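Local coordinates for 3,6-diketocamphane 1,6 monooxygenase (Pseudomonas putida, PDB 4UWM), which catalyses the FMNH2- and O2-dependent Baeyer-Villiger oxidation of a diketocamphane to a lactone, a step in the degradation of (-)-camphor, at residues S222-L227 with N332-A337; D228-H233 with S251-S256. All coordinates share one frame; numbering follows the deposited sequence.

Contact 1. Residues S222-L227 with N332-A337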
loop_
_atom_site.group_PDB
_atom_site.type_symbol
_atom_site.label_atom_id
_atom_site.label_comp_id
_atom_site.label_asym_id
_atom_site.label_seq_id
_atom_site.Cartn_x
_atom_site.Cartn_y
_atom_site.Cartn_z
ATOM N N SER A 222 9.333 -14.048 18.812
ATOM C CA SER A 222 9.720 -13.523 20.111
ATOM C C SER A 222 10.834 -12.499 19.953
ATOM O O SER A 222 11.709 -12.655 19.102
ATOM C CB SER A 222 10.223 -14.659 21.025
ATOM O OG SER A 222 9.249 -15.680 21.217
ATOM N N ILE A 223 10.786 -11.455 20.767
ATOM C CA ILE A 223 11.900 -10.521 20.882
ATOM C C ILE A 223 12.776 -11.021 22.033
ATOM O O ILE A 223 12.294 -11.192 23.150
ATOM C CB ILE A 223 11.427 -9.079 21.176
ATOM C CG1 ILE A 223 10.257 -8.651 20.260
ATOM C CG2 ILE A 223 12.599 -8.105 21.106
ATOM C CD1 ILE A 223 10.580 -8.473 18.784
ATOM N N PHE A 224 14.057 -11.276 21.766
ATOM C CA PHE A 224 14.903 -11.851 22.823
ATOM C C PHE A 224 15.048 -10.897 23.984
ATOM O O PHE A 224 15.491 -9.760 23.806
ATOM C CB PHE A 224 16.283 -12.269 22.335
ATOM C CG PHE A 224 17.119 -12.924 23.407
ATOM C CD1 PHE A 224 16.789 -14.188 23.889
ATOM C CD2 PHE A 224 18.230 -12.277 23.936
ATOM C CE1 PHE A 224 17.555 -14.799 24.873
ATOM C CE2 PHE A 224 18.998 -12.879 24.927
ATOM C CZ PHE A 224 18.661 -14.140 25.395
ATOM N N SER A 225 14.653 -11.366 25.166
ATOM C CA SER A 225 14.661 -10.541 26.366
ATOM C C SER A 225 15.261 -11.264 27.580
ATOM O O SER A 225 15.081 -10.824 28.714
ATOM C CB SER A 225 13.243 -10.029 26.668
ATOM O OG SER A 225 12.429 -11.053 27.205
ATOM N N GLY A 226 15.983 -12.358 27.328
ATOM C CA GLY A 226 16.552 -13.194 28.393
ATOM C C GLY A 226 16.186 -14.665 28.235
ATOM O O GLY A 226 15.199 -15.000 27.566
ATOM N N LEU A 227 16.980 -15.544 28.851
ATOM C CA LEU A 227 16.819 -16.998 28.704
ATOM C C LEU A 227 15.494 -17.525 29.257
ATOM O O LEU A 227 14.867 -18.397 28.654
ATOM C CB LEU A 227 17.982 -17.749 29.367
ATOM C CG LEU A 227 19.414 -17.585 28.845
ATOM C CD1 LEU A 227 20.396 -18.270 29.788
ATOM C CD2 LEU A 227 19.555 -18.139 27.435
ATOM N N ASN A 332 25.202 -21.282 19.665
ATOM C CA ASN A 332 25.228 -22.652 20.196
ATOM C C ASN A 332 24.927 -22.726 21.696
ATOM O O ASN A 332 24.098 -23.544 22.123
ATOM C CB ASN A 332 26.556 -23.329 19.874
ATOM C CG ASN A 332 26.702 -23.649 18.404
ATOM O OD1 ASN A 332 25.818 -24.252 17.796
ATOM N ND2 ASN A 332 27.827 -23.256 17.825
ATOM N N ALA A 333 25.576 -21.856 22.475
ATOM C CA ALA A 333 25.289 -21.712 23.901
ATOM C C ALA A 333 23.807 -21.450 24.168
ATOM O O ALA A 333 23.215 -22.073 25.050
ATOM C CB ALA A 333 26.149 -20.622 24.525
ATOM N N LEU A 334 23.203 -20.541 23.398
ATOM C CA LEU A 334 21.773 -20.255 23.539
ATOM C C LEU A 334 20.924 -21.457 23.185
ATOM O O LEU A 334 19.952 -21.753 23.886
ATOM C CB LEU A 334 21.352 -19.053 22.689
ATOM C CG LEU A 334 21.807 -17.696 23.201
ATOM C CD1 LEU A 334 21.801 -16.690 22.063
ATOM C CD2 LEU A 334 20.918 -17.249 24.351
ATOM N N PHE A 335 21.299 -22.140 22.104
ATOM C CA PHE A 335 20.599 -23.341 21.645
ATOM C C PHE A 335 20.631 -24.454 22.682
ATOM O O PHE A 335 19.610 -25.099 22.931
ATOM C CB PHE A 335 21.168 -23.828 20.316
ATOM C CG PHE A 335 20.436 -23.296 19.104
ATOM C CD1 PHE A 335 20.219 -21.928 18.939
ATOM C CD2 PHE A 335 19.979 -24.165 18.119
ATOM C CE1 PHE A 335 19.553 -21.446 17.824
ATOM C CE2 PHE A 335 19.315 -23.688 17.001
ATOM C CZ PHE A 335 19.106 -22.326 16.854
ATOM N N GLU A 336 21.803 -24.674 23.277
ATOM C CA GLU A 336 21.937 -25.649 24.358
ATOM C C GLU A 336 21.092 -25.244 25.562
ATOM O O GLU A 336 20.478 -26.092 26.208
ATOM C CB GLU A 336 23.402 -25.827 24.764
ATOM C CG GLU A 336 24.181 -26.773 23.864
ATOM C CD GLU A 336 23.453 -28.083 23.625
ATOM O OE1 GLU A 336 22.318 -28.049 23.108
ATOM O OE2 GLU A 336 24.015 -29.147 23.952
ATOM N N ALA A 337 21.034 -23.944 25.844
ATOM C CA ALA A 337 20.297 -23.450 27.004
ATOM C C ALA A 337 18.766 -23.419 26.853
ATOM O O ALA A 337 18.055 -23.517 27.855
ATOM C CB ALA A 337 20.825 -22.085 27.426
#
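Leu334 reaches out from helix 324-338 with its CD2 methyl and meets two partners, Leu227 and Phe224. The tighter meeting is methyl against methyl, 3.5 Å between CD2 of Leu334 and CD2 of Leu227, closer than carbons usually pack. In this purely apolar surface contact the leucines' long branched ends span the distance between turn and helix. The same Leu334 CD2 lies 4.0 Å from CZ of Phe224, approaching the far end of the ring at a slant. One turn further along the helix, the CB of Ala337 sits 4.1 Å from CD2 of Leu227; alanine's single methyl lets leucine lie against that helix face. In the TIM-barrel fold of the bacterial luciferase family, residues 222-227 run from the end of a parallel barrel strand into helix 227-244, and helix 324-338 packs beside this turn. With chi1 at -177°, the ring of Phe224 swings away from its own backbone N and out toward Leu334. A flat phenyl suits the place: Gly226 N lies 3.6 Å above one face, over its centre, while the far end still reaches Leu334. At phi 128° and psi 158° a CB on N-cap Gly226 would press on the carbonyl O of Ser225; lacking one lets the chain turn here. Further out, Asp301 accepts a hydrogen bond from Leu227 N, Tyr298 OH hydrogen-bonds to Phe224 O, and Ile223 touches the FMN.

Contact 2. Residues D228-H233 with S251-S256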
loop_
_atom_site.group_PDB
_atom_site.type_symbol
_atom_site.label_atom_id
_atom_site.label_comp_id
_atom_site.label_asym_id
_atom_site.label_seq_id
_atom_site.Cartn_x
_atom_site.Cartn_y
_atom_site.Cartn_z
ATOM N N ASP A 228 15.076 -16.995 30.404
ATOM C CA ASP A 228 13.866 -17.468 31.068
ATOM C C ASP A 228 12.624 -17.192 30.229
ATOM O O ASP A 228 11.831 -18.105 29.972
ATOM C CB ASP A 228 13.725 -16.857 32.469
ATOM C CG ASP A 228 14.802 -17.348 33.436
ATOM O OD1 ASP A 228 15.284 -18.494 33.285
ATOM O OD2 ASP A 228 15.163 -16.578 34.350
ATOM N N ALA A 229 12.475 -15.939 29.791
ATOM C CA ALA A 229 11.348 -15.538 28.942
ATOM C C ALA A 229 11.327 -16.338 27.655
ATOM O O ALA A 229 10.259 -16.752 27.212
ATOM C CB ALA A 229 11.371 -14.039 28.650
ATOM N N LEU A 230 12.496 -16.578 27.062
ATOM C CA LEU A 230 12.535 -17.330 25.821
ATOM C C LEU A 230 11.995 -18.742 26.041
ATOM O O LEU A 230 11.196 -19.257 25.250
ATOM C CB LEU A 230 13.942 -17.342 25.206
ATOM C CG LEU A 230 14.023 -17.923 23.784
ATOM C CD1 LEU A 230 13.102 -17.182 22.815
ATOM C CD2 LEU A 230 15.451 -17.941 23.254
ATOM N N LYS A 231 12.408 -19.358 27.143
ATOM C CA LYS A 231 11.920 -20.687 27.478
ATOM C C LYS A 231 10.442 -20.653 27.858
ATOM O O LYS A 231 9.672 -21.492 27.398
ATOM C CB LYS A 231 12.786 -21.323 28.571
ATOM C CG LYS A 231 14.157 -21.765 28.066
ATOM C CD LYS A 231 14.892 -22.622 29.092
ATOM C CE LYS A 231 15.368 -21.797 30.275
ATOM N NZ LYS A 231 15.627 -22.657 31.459
ATOM N N ARG A 232 10.039 -19.673 28.671
ATOM C CA ARG A 232 8.616 -19.509 29.017
ATOM C C ARG A 232 7.722 -19.338 27.776
ATOM O O ARG A 232 6.617 -19.883 27.709
ATOM C CB ARG A 232 8.422 -18.340 29.992
ATOM C CG ARG A 232 7.028 -18.241 30.608
ATOM C CD ARG A 232 6.650 -19.484 31.404
ATOM N NE ARG A 232 5.230 -19.500 31.724
ATOM C CZ ARG A 232 4.502 -20.599 31.879
ATOM N NH1 ARG A 232 5.049 -21.805 31.748
ATOM N NH2 ARG A 232 3.215 -20.491 32.150
ATOM N N HIS A 233 8.205 -18.579 26.794
ATOM C CA HIS A 233 7.485 -18.392 25.530
ATOM C C HIS A 233 7.203 -19.729 24.867
ATOM O O HIS A 233 6.057 -20.004 24.497
ATOM C CB HIS A 233 8.263 -17.462 24.581
ATOM C CG HIS A 233 8.010 -16.007 24.823
ATOM N ND1 HIS A 233 8.254 -15.040 23.872
ATOM C CD2 HIS A 233 7.513 -15.355 25.905
ATOM C CE1 HIS A 233 7.932 -13.857 24.363
ATOM N NE2 HIS A 233 7.476 -14.021 25.593
ATOM N N SER A 251 11.098 -25.028 14.426
ATOM C CA SER A 251 11.674 -24.377 13.248
ATOM C C SER A 251 10.820 -23.201 12.733
ATOM O O SER A 251 11.281 -22.406 11.930
ATOM C CB SER A 251 11.942 -25.388 12.142
ATOM O OG SER A 251 10.732 -25.932 11.658
ATOM N N ARG A 252 9.584 -23.102 13.206
ATOM C CA ARG A 252 8.701 -21.995 12.848
ATOM C C ARG A 252 8.905 -20.802 13.792
ATOM O O ARG A 252 8.515 -19.673 13.471
ATOM C CB ARG A 252 7.234 -22.448 12.864
ATOM C CG ARG A 252 6.887 -23.518 11.834
ATOM C CD ARG A 252 5.402 -23.875 11.874
ATOM N NE ARG A 252 4.521 -22.740 11.542
ATOM C CZ ARG A 252 3.276 -22.580 12.004
ATOM N NH1 ARG A 252 2.741 -23.470 12.832
ATOM N NH2 ARG A 252 2.552 -21.520 11.635
ATOM N N HIS A 253 9.515 -21.053 14.951
ATOM C CA HIS A 253 9.800 -20.004 15.923
ATOM C C HIS A 253 10.854 -19.038 15.377
ATOM O O HIS A 253 11.923 -19.463 14.935
ATOM C CB HIS A 253 10.253 -20.612 17.251
ATOM C CG HIS A 253 10.179 -19.669 18.408
ATOM N ND1 HIS A 253 10.660 -19.991 19.659
ATOM C CD2 HIS A 253 9.683 -18.410 18.511
ATOM C CE1 HIS A 253 10.457 -18.976 20.482
ATOM N NE2 HIS A 253 9.864 -18.006 19.812
ATOM N N ALA A 254 10.519 -17.746 15.363
ATOM C CA ALA A 254 11.464 -16.700 14.961
ATOM C C ALA A 254 11.811 -15.852 16.165
ATOM O O ALA A 254 10.935 -15.481 16.952
ATOM C CB ALA A 254 10.884 -15.842 13.832
ATOM N N VAL A 255 13.101 -15.584 16.340
ATOM C CA VAL A 255 13.570 -14.865 17.518
ATOM C C VAL A 255 14.431 -13.703 17.061
ATOM O O VAL A 255 15.406 -13.893 16.327
ATOM C CB VAL A 255 14.383 -15.763 18.490
ATOM C CG1 VAL A 255 14.808 -14.957 19.726
ATOM C CG2 VAL A 255 13.560 -16.963 18.926
ATOM N N SER A 256 14.060 -12.504 17.504
ATOM C CA SER A 256 14.738 -11.272 17.117
ATOM C C SER A 256 15.898 -10.956 18.069
ATOM O O SER A 256 15.712 -10.961 19.289
ATOM C CB SER A 256 13.726 -10.120 17.087
ATOM O OG SER A 256 14.366 -8.866 16.951
#
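Leu230 sets its CD1 methyl against both His253 and Val255, joining the helix of a beta-alpha-beta unit of the barrel (strand 219-223, helix 227-244, strand 254-261) to the start of the second strand and the residue leading into it. From Leu230 CD1 it is 3.9 Å to CG2 of Val255 and 4.0 Å to CE1 of His253, the methyl meeting the imidazole at a slant. Val255 and His253 also pack on each other, with Val255 CG2 3.9 Å above the imidazole plane and over its centre. Leucine suits the helix position because its branched end offers one methyl, CD1, that reaches both partners; with chi1 at -171° the chain extends toward the sheet. Beta-branched Val255 fits an extended strand, and its CG1 also approaches Leu230 CD1, at 4.2 Å. Trp341 adds an apolar neighbour to both Leu230 and Val255. Histidine serves two needs in this buried place: CE1 packs against the leucine while NE2 makes a hydrogen bond with Ser222 OG. His233 turns its ring end away from residues 251-256, with NE2 hydrogen-bonded to the carbonyl O of Ser204, an FMN-binding residue. The two imidazoles share one hydroxyl, His233 ND1 being hydrogen-bonded to the same Ser222 OG.

How the contacts relate
The centres of the two contacts lie about 7 Å apart on the same side of the chain's centre. Residues 222-227 lead directly into 228-233, so both contacts share the passage from strand 219-223 into helix 227-244; 251-256 and then 332-337 follow, nesting contact 2 inside the loop closed by contact 1. Strands 219-223 and 254-261 are parallel neighbours in the barrel, joined here by a probable backbone hydrogen bond from Ser222 N to Ala254 O, 2.8 Å long. Contact 2 packs helix 227-244 against the barrel wall, while contact 1 joins its start to the later helix 324-338, with Ile223, beside the touching residues of contact 1, at the FMN itself.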